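Local coordinates for DegV domain-containing protein Cgl2349/cg2579 (Corynebacterium glutamicum, PDB 3EGL) that binds long-chain fatty acids such as palmitate and may take part in lipid transport or fatty acid metabolism, at residues M4-L16 / E22-M34. Residues are numbered along the deposited sequence; the frame is centred on the assembly and turned at random. Where two conformers were deposited one is given.
Sequences MPVRVIVDSSACL and EDLDITVINLHVM
With chi1 of 65°, Ser12 holds OG between its backbone N and carbonyl carbon, where OG accepts a hydrogen bond from Leu31 N at 3.3 Å (160° at the hydrogen); the stronger partner of this hydroxyl is Asp244 OD2, outside the two segments. Leu31, its CG anti to the carbonyl carbon (chi1 -55°), lays CD1 against Ser13 CB at 3.6 Å and beside Asp11 OD1. Before this point strands 7-11 and 26-29 pair in parallel: the bonds Thr27 N to Val8 O, Val10 N to Thr27 O and Ile29 N to Val10 O are each 2.9 Å. On one face Ile9 CG2 touches Ile29 CD1 at 3.7 Å, under helix 47-60; on the other Val10 CG2 lies 4.1 Å from Val28 CG2, and Leu16 CD1 packs on Ile26 CG2 at 3.9 Å. Where the strands begin, a water donates to Val8 O and Asp25 O and accepts from Thr27 OG1, bridging the backbones. Asp25 itself closes helix 18-23 in a Schellman motif. Strand, helix and parallel strand form a beta-alpha-beta unit of the DegV fold; just after the paired residues 26-29, the Leu31 side chain lies about 4 Å from the bound palmitate, near Thr42 and Ser76 of the fatty-acid site.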
HETATM    1  N   MSE A   4     -10.764 -17.547 -18.756  1.00 40.29           N
HETATM    2  CA  MSE A   4     -11.257 -16.913 -17.544  1.00 38.37           C
HETATM    3  C   MSE A   4     -10.405 -15.663 -17.264  1.00 35.96           C
HETATM    4  O   MSE A   4      -9.236 -15.613 -17.658  1.00 36.11           O
HETATM    5  CB  MSE A   4     -11.122 -17.902 -16.388  1.00 39.10           C
HETATM    6  CG  MSE A   4     -12.068 -19.088 -16.445  1.00 40.72           C
HETATM    7 SE   MSE A   4     -13.711 -18.566 -15.552  0.42 44.22          SE
HETATM    8  CE  MSE A   4     -14.488 -17.366 -16.889  1.00 44.12           C
ATOM      9  N   PRO A   5     -10.972 -14.649 -16.591  1.00 33.21           N
ATOM     10  CA  PRO A   5     -10.099 -13.507 -16.363  1.00 31.52           C
ATOM     11  C   PRO A   5      -8.881 -13.864 -15.485  1.00 30.03           C
ATOM     12  O   PRO A   5      -8.941 -14.792 -14.666  1.00 29.13           O
ATOM     13  CB  PRO A   5     -10.999 -12.471 -15.673  1.00 31.22           C
ATOM     14  CG  PRO A   5     -12.356 -13.001 -15.736  1.00 33.07           C
ATOM     15  CD  PRO A   5     -12.322 -14.454 -16.049  1.00 33.04           C
ATOM     16  N   VAL A   6      -7.776 -13.153 -15.724  1.00 27.42           N
ATOM     17  CA  VAL A   6      -6.646 -13.141 -14.824  1.00 25.59           C
ATOM     18  C   VAL A   6      -7.121 -12.805 -13.405  1.00 25.02           C
ATOM     19  O   VAL A   6      -8.033 -11.992 -13.215  1.00 24.93           O
ATOM     20  CB  VAL A   6      -5.619 -12.097 -15.287  1.00 25.76           C
ATOM     21  CG1 VAL A   6      -4.712 -11.686 -14.135  1.00 22.46           C
ATOM     22  CG2 VAL A   6      -4.878 -12.615 -16.542  1.00 24.02           C
ATOM     23  N   ARG A   7      -6.518 -13.444 -12.411  1.00 23.79           N
ATOM     24  CA  ARG A   7      -6.960 -13.251 -11.049  1.00 23.50           C
ATOM     25  C   ARG A   7      -5.950 -12.412 -10.287  1.00 23.04           C
ATOM     26  O   ARG A   7      -4.746 -12.649 -10.410  1.00 22.78           O
ATOM     27  CB  ARG A   7      -7.169 -14.592 -10.344  1.00 23.91           C
ATOM     28  CG  ARG A   7      -8.231 -15.501 -10.972  1.00 23.47           C
ATOM     29  CD  ARG A   7      -8.946 -16.208  -9.856  1.00 26.73           C
ATOM     30  NE  ARG A   7     -10.286 -15.709  -9.813  1.00 34.29           N
ATOM     31  CZ  ARG A   7     -10.921 -15.192  -8.778  1.00 34.56           C
ATOM     32  NH1 ARG A   7     -10.376 -15.097  -7.590  1.00 35.86           N
ATOM     33  NH2 ARG A   7     -12.148 -14.774  -8.975  1.00 34.92           N
ATOM     34  N   VAL A   8      -6.447 -11.458  -9.499  1.00 21.94           N
ATOM     35  CA  VAL A   8      -5.580 -10.541  -8.762  1.00 22.03           C
ATOM     36  C   VAL A   8      -5.585 -10.818  -7.260  1.00 21.89           C
ATOM     37  O   VAL A   8      -6.636 -11.042  -6.653  1.00 21.52           O
ATOM     38  CB  VAL A   8      -5.974  -9.080  -9.037  1.00 23.01           C
ATOM     39  CG1 VAL A   8      -5.079  -8.088  -8.240  1.00 21.69           C
ATOM     40  CG2 VAL A   8      -5.896  -8.794 -10.552  1.00 21.33           C
ATOM     41  N   ILE A   9      -4.390 -10.825  -6.679  1.00 22.40           N
ATOM     42  CA  ILE A   9      -4.192 -11.126  -5.260  1.00 23.27           C
ATOM     43  C   ILE A   9      -3.307 -10.061  -4.669  1.00 23.08           C
ATOM     44  O   ILE A   9      -2.275  -9.714  -5.254  1.00 23.15           O
ATOM     45  CB  ILE A   9      -3.472 -12.485  -5.037  1.00 23.56           C
ATOM     46  CG1 ILE A   9      -4.187 -13.606  -5.802  1.00 28.47           C
ATOM     47  CG2 ILE A   9      -3.430 -12.854  -3.541  1.00 22.47           C
ATOM     48  CD1 ILE A   9      -3.632 -15.068  -5.481  1.00 31.53           C
ATOM     49  N   VAL A  10      -3.713  -9.561  -3.501  1.00 23.19           N
ATOM     50  CA  VAL A  10      -2.896  -8.645  -2.701  1.00 22.86           C
ATOM     51  C   VAL A  10      -2.865  -9.197  -1.280  1.00 23.68           C
ATOM     52  O   VAL A  10      -3.542 -10.163  -0.969  1.00 23.38           O
ATOM     53  CB  VAL A  10      -3.467  -7.160  -2.630  1.00 22.35           C
ATOM     54  CG1 VAL A  10      -3.606  -6.564  -3.981  1.00 20.63           C
ATOM     55  CG2 VAL A  10      -4.819  -7.117  -1.924  1.00 19.69           C
ATOM     56  N   ASP A  11      -2.085  -8.553  -0.420  1.00 24.08           N
ATOM     57  CA  ASP A  11      -2.118  -8.873   0.983  1.00 24.30           C
ATOM     58  C   ASP A  11      -2.882  -7.735   1.692  1.00 24.36           C
ATOM     59  O   ASP A  11      -3.322  -6.764   1.027  1.00 23.63           O
ATOM     60  CB  ASP A  11      -0.712  -9.145   1.524  1.00 23.47           C
ATOM     61  CG  ASP A  11       0.239  -7.936   1.390  1.00 27.20           C
ATOM     62  OD1 ASP A  11      -0.014  -6.935   2.106  1.00 29.22           O
ATOM     63  OD2 ASP A  11       1.253  -7.999   0.614  1.00 26.19           O
ATOM     64  N   SER A  12      -3.064  -7.864   3.008  1.00 23.00           N
ATOM     65  CA  SER A  12      -3.895  -6.920   3.753  1.00 23.74           C
ATOM     66  C   SER A  12      -3.257  -5.517   3.801  1.00 23.58           C
ATOM     67  O   SER A  12      -3.970  -4.525   3.921  1.00 22.96           O
ATOM     68  CB  SER A  12      -4.175  -7.439   5.168  1.00 22.96           C
ATOM     69  OG  SER A  12      -2.927  -7.484   5.837  1.00 23.20           O
ATOM     70  N   SER A  13      -1.928  -5.443   3.697  1.00 23.52           N
ATOM     71  CA  SER A  13      -1.264  -4.146   3.669  1.00 24.37           C
ATOM     72  C   SER A  13      -1.721  -3.221   2.525  1.00 25.21           C
ATOM     73  O   SER A  13      -1.501  -2.005   2.616  1.00 25.95           O
ATOM     74  CB  SER A  13       0.270  -4.253   3.646  1.00 23.53           C
ATOM     75  OG  SER A  13       0.711  -4.734   2.397  1.00 24.69           O
ATOM     76  N   ALA A  14      -2.329  -3.760   1.461  1.00 24.10           N
ATOM     77  CA  ALA A  14      -2.854  -2.867   0.420  1.00 24.40           C
ATOM     78  C   ALA A  14      -3.979  -1.939   0.927  1.00 24.77           C
ATOM     79  O   ALA A  14      -4.316  -0.971   0.245  1.00 24.90           O
ATOM     80  CB  ALA A  14      -3.330  -3.652  -0.844  1.00 22.42           C
ATOM     81  N   CYS A  15      -4.603  -2.294   2.055  1.00 24.85           N
ATOM     82  CA  CYS A  15      -5.714  -1.527   2.646  1.00 27.14           C
ATOM     83  C   CYS A  15      -7.025  -1.436   1.850  1.00 27.50           C
ATOM     84  O   CYS A  15      -7.797  -0.488   2.057  1.00 28.21           O
ATOM     85  CB  CYS A  15      -5.277  -0.098   3.017  1.00 26.48           C
ATOM     86  SG  CYS A  15      -3.910  -0.078   4.194  1.00 29.44           S
ATOM     87  N   LEU A  16      -7.288  -2.374   0.954  1.00 27.07           N
ATOM     88  CA  LEU A  16      -8.509  -2.258   0.196  1.00 27.50           C
ATOM     89  C   LEU A  16      -9.654  -2.447   1.158  1.00 28.03           C
ATOM     90  O   LEU A  16      -9.609  -3.333   2.001  1.00 28.09           O
ATOM     91  CB  LEU A  16      -8.612  -3.309  -0.894  1.00 27.61           C
ATOM     92  CG  LEU A  16      -7.709  -3.110  -2.099  1.00 27.96           C
ATOM     93  CD1 LEU A  16      -7.757  -4.415  -2.898  1.00 31.16           C
ATOM     94  CD2 LEU A  16      -8.152  -1.918  -2.944  1.00 23.67           C
ATOM     95  N   GLU A  22     -14.102  -7.493  -2.457  1.00 31.16           N
ATOM     96  CA  GLU A  22     -15.218  -8.383  -2.827  1.00 33.23           C
ATOM     97  C   GLU A  22     -15.890  -8.039  -4.164  1.00 32.96           C
ATOM     98  O   GLU A  22     -15.993  -8.903  -5.035  1.00 33.30           O
ATOM     99  CB  GLU A  22     -16.260  -8.482  -1.719  1.00 33.40           C
ATOM    100  CG  GLU A  22     -15.901  -9.525  -0.669  1.00 38.32           C
ATOM    101  CD  GLU A  22     -16.706  -9.360   0.626  1.00 46.23           C
ATOM    102  OE1 GLU A  22     -17.531  -8.412   0.710  1.00 50.40           O
ATOM    103  OE2 GLU A  22     -16.524 -10.185   1.559  1.00 49.22           O
ATOM    104  N   ASP A  23     -16.325  -6.791  -4.332  0.70 32.74           N
ATOM    105  CA  ASP A  23     -16.957  -6.386  -5.581  0.70 32.21           C
ATOM    106  C   ASP A  23     -16.065  -6.667  -6.784  0.70 31.76           C
ATOM    107  O   ASP A  23     -16.565  -7.138  -7.805  0.70 32.29           O
ATOM    108  CB  ASP A  23     -17.410  -4.918  -5.544  0.70 32.23           C
ATOM    109  CG  ASP A  23     -18.538  -4.662  -4.526  0.70 33.22           C
ATOM    110  OD1 ASP A  23     -19.202  -5.610  -4.048  0.70 32.22           O
ATOM    111  OD2 ASP A  23     -18.758  -3.476  -4.188  0.70 36.40           O
ATOM    112  N   LEU A  24     -14.754  -6.422  -6.665  1.00 31.38           N
ATOM    113  CA  LEU A  24     -13.836  -6.594  -7.813  1.00 30.32           C
ATOM    114  C   LEU A  24     -13.188  -7.962  -7.888  1.00 29.32           C
ATOM    115  O   LEU A  24     -12.353  -8.205  -8.747  1.00 28.81           O
ATOM    116  CB  LEU A  24     -12.739  -5.527  -7.841  1.00 30.71           C
ATOM    117  CG  LEU A  24     -13.127  -4.078  -7.514  1.00 32.17           C
ATOM    118  CD1 LEU A  24     -11.878  -3.212  -7.533  1.00 31.04           C
ATOM    119  CD2 LEU A  24     -14.174  -3.551  -8.477  1.00 30.47           C
ATOM    120  N   ASP A  25     -13.545  -8.849  -6.968  1.00 28.48           N
ATOM    121  CA  ASP A  25     -13.006 -10.210  -6.979  1.00 27.66           C
ATOM    122  C   ASP A  25     -11.459 -10.240  -6.832  1.00 26.83           C
ATOM    123  O   ASP A  25     -10.728 -11.036  -7.470  1.00 25.99           O
ATOM    124  CB  ASP A  25     -13.461 -10.912  -8.240  1.00 27.63           C
ATOM    125  CG  ASP A  25     -13.475 -12.403  -8.098  1.00 29.83           C
ATOM    126  OD1 ASP A  25     -13.251 -12.935  -6.994  1.00 35.30           O
ATOM    127  OD2 ASP A  25     -13.721 -13.077  -9.110  1.00 33.43           O
ATOM    128  N   ILE A  26     -10.966  -9.335  -5.995  1.00 25.53           N
ATOM    129  CA  ILE A  26      -9.564  -9.324  -5.654  1.00 24.51           C
ATOM    130  C   ILE A  26      -9.416 -10.182  -4.388  1.00 24.27           C
ATOM    131  O   ILE A  26     -10.132  -9.973  -3.414  1.00 22.73           O
ATOM    132  CB  ILE A  26      -9.080  -7.877  -5.403  1.00 24.52           C
ATOM    133  CG1 ILE A  26      -9.162  -7.079  -6.715  1.00 23.66           C
ATOM    134  CG2 ILE A  26      -7.654  -7.849  -4.824  1.00 23.38           C
ATOM    135  CD1 ILE A  26      -8.871  -5.598  -6.559  1.00 20.49           C
ATOM    136  N   THR A  27      -8.487 -11.136  -4.425  1.00 23.41           N
ATOM    137  CA  THR A  27      -8.236 -11.982  -3.280  1.00 23.30           C
ATOM    138  C   THR A  27      -7.297 -11.227  -2.328  1.00 24.12           C
ATOM    139  O   THR A  27      -6.234 -10.703  -2.754  1.00 24.71           O
ATOM    140  CB  THR A  27      -7.586 -13.325  -3.722  1.00 22.70           C
ATOM    141  OG1 THR A  27      -8.408 -13.945  -4.714  1.00 23.61           O
ATOM    142  CG2 THR A  27      -7.434 -14.301  -2.551  1.00 20.56           C
ATOM    143  N   VAL A  28      -7.697 -11.164  -1.055  1.00 23.74           N
ATOM    144  CA  VAL A  28      -6.862 -10.559  -0.005  1.00 23.50           C
ATOM    145  C   VAL A  28      -6.243 -11.635   0.945  1.00 23.57           C
ATOM    146  O   VAL A  28      -6.967 -12.432   1.520  1.00 22.71           O
ATOM    147  CB  VAL A  28      -7.676  -9.479   0.766  1.00 24.15           C
ATOM    148  CG1 VAL A  28      -6.813  -8.789   1.860  1.00 19.60           C
ATOM    149  CG2 VAL A  28      -8.281  -8.447  -0.247  1.00 20.37           C
ATOM    150  N   ILE A  29      -4.916 -11.683   1.075  1.00 23.69           N
ATOM    151  CA  ILE A  29      -4.311 -12.566   2.094  1.00 25.10           C
ATOM    152  C   ILE A  29      -3.822 -11.727   3.239  1.00 25.13           C
ATOM    153  O   ILE A  29      -3.040 -10.795   3.022  1.00 26.21           O
ATOM    154  CB  ILE A  29      -3.056 -13.343   1.578  1.00 25.84           C
ATOM    155  CG1 ILE A  29      -3.247 -13.785   0.157  1.00 27.52           C
ATOM    156  CG2 ILE A  29      -2.762 -14.585   2.482  1.00 22.72           C
ATOM    157  CD1 ILE A  29      -1.959 -14.189  -0.441  1.00 36.34           C
ATOM    158  N   ASN A  30      -4.228 -12.064   4.447  1.00 24.95           N
ATOM    159  CA  ASN A  30      -3.819 -11.293   5.631  1.00 25.86           C
ATOM    160  C   ASN A  30      -2.386 -11.525   6.118  1.00 25.69           C
ATOM    161  O   ASN A  30      -1.988 -12.672   6.357  1.00 25.62           O
ATOM    162  CB  ASN A  30      -4.789 -11.563   6.789  1.00 24.83           C
ATOM    163  CG  ASN A  30      -6.178 -11.007   6.515  1.00 26.98           C
ATOM    164  OD1 ASN A  30      -6.355 -10.127   5.669  1.00 29.42           O
ATOM    165  ND2 ASN A  30      -7.174 -11.537   7.204  1.00 27.00           N
ATOM    166  N   LEU A  31      -1.641 -10.439   6.317  1.00 25.41           N
ATOM    167  CA  LEU A  31      -0.365 -10.498   7.070  1.00 25.77           C
ATOM    168  C   LEU A  31      -0.653 -10.874   8.543  1.00 26.41           C
ATOM    169  O   LEU A  31      -1.807 -10.864   8.963  1.00 26.71           O
ATOM    170  CB  LEU A  31       0.351  -9.153   7.003  1.00 24.86           C
ATOM    171  CG  LEU A  31       0.611  -8.637   5.591  1.00 25.61           C
ATOM    172  CD1 LEU A  31       1.173  -7.168   5.548  1.00 21.36           C
ATOM    173  CD2 LEU A  31       1.523  -9.644   4.901  1.00 25.32           C
ATOM    174  N   HIS A  32       0.381 -11.193   9.324  1.00 26.56           N
ATOM    175  CA  HIS A  32       0.180 -11.681  10.706  1.00 27.20           C
ATOM    176  C   HIS A  32       0.420 -10.655  11.807  1.00 28.25           C
ATOM    177  O   HIS A  32       1.415  -9.908  11.800  1.00 27.54           O
ATOM    178  CB  HIS A  32       1.047 -12.915  10.966  1.00 26.06           C
ATOM    179  CG  HIS A  32       0.860 -13.979   9.937  1.00 27.35           C
ATOM    180  ND1 HIS A  32      -0.262 -14.780   9.899  1.00 28.90           N
ATOM    181  CD2 HIS A  32       1.605 -14.326   8.864  1.00 25.73           C
ATOM    182  CE1 HIS A  32      -0.188 -15.593   8.863  1.00 23.79           C
ATOM    183  NE2 HIS A  32       0.945 -15.350   8.232  1.00 25.52           N
ATOM    184  N   VAL A  33      -0.500 -10.650  12.764  1.00 30.13           N
ATOM    185  CA  VAL A  33      -0.327  -9.931  14.014  1.00 32.41           C
ATOM    186  C   VAL A  33      -0.263 -10.945  15.159  1.00 34.76           C
ATOM    187  O   VAL A  33      -1.198 -11.711  15.369  1.00 34.05           O
ATOM    188  CB  VAL A  33      -1.454  -8.888  14.246  1.00 31.77           C
ATOM    189  CG1 VAL A  33      -1.386  -8.329  15.658  1.00 31.10           C
ATOM    190  CG2 VAL A  33      -1.321  -7.750  13.269  1.00 31.50           C
HETATM  191  N   MSE A  34       0.859 -10.972  15.873  1.00 38.60           N
HETATM  192  CA  MSE A  34       0.979 -11.829  17.060  1.00 42.40           C
HETATM  193  C   MSE A  34       0.836 -10.987  18.318  1.00 44.64           C
HETATM  194  O   MSE A  34       1.608 -10.063  18.566  1.00 45.01           O
HETATM  195  CB  MSE A  34       2.281 -12.612  17.084  1.00 42.35           C
HETATM  196  CG  MSE A  34       2.422 -13.603  15.949  1.00 46.98           C
HETATM  197 SE   MSE A  34       3.592 -12.869  14.529  0.80 56.40          SE
HETATM  198  CE  MSE A  34       5.240 -13.735  15.164  1.00 52.84           C
TER
HETATM  199  O   HOH W   1      -8.518 -12.786  -7.156  1.00 20.77           O
HETATM  200  O   HOH W   2      -9.143 -10.645  -9.597  1.00 33.15           O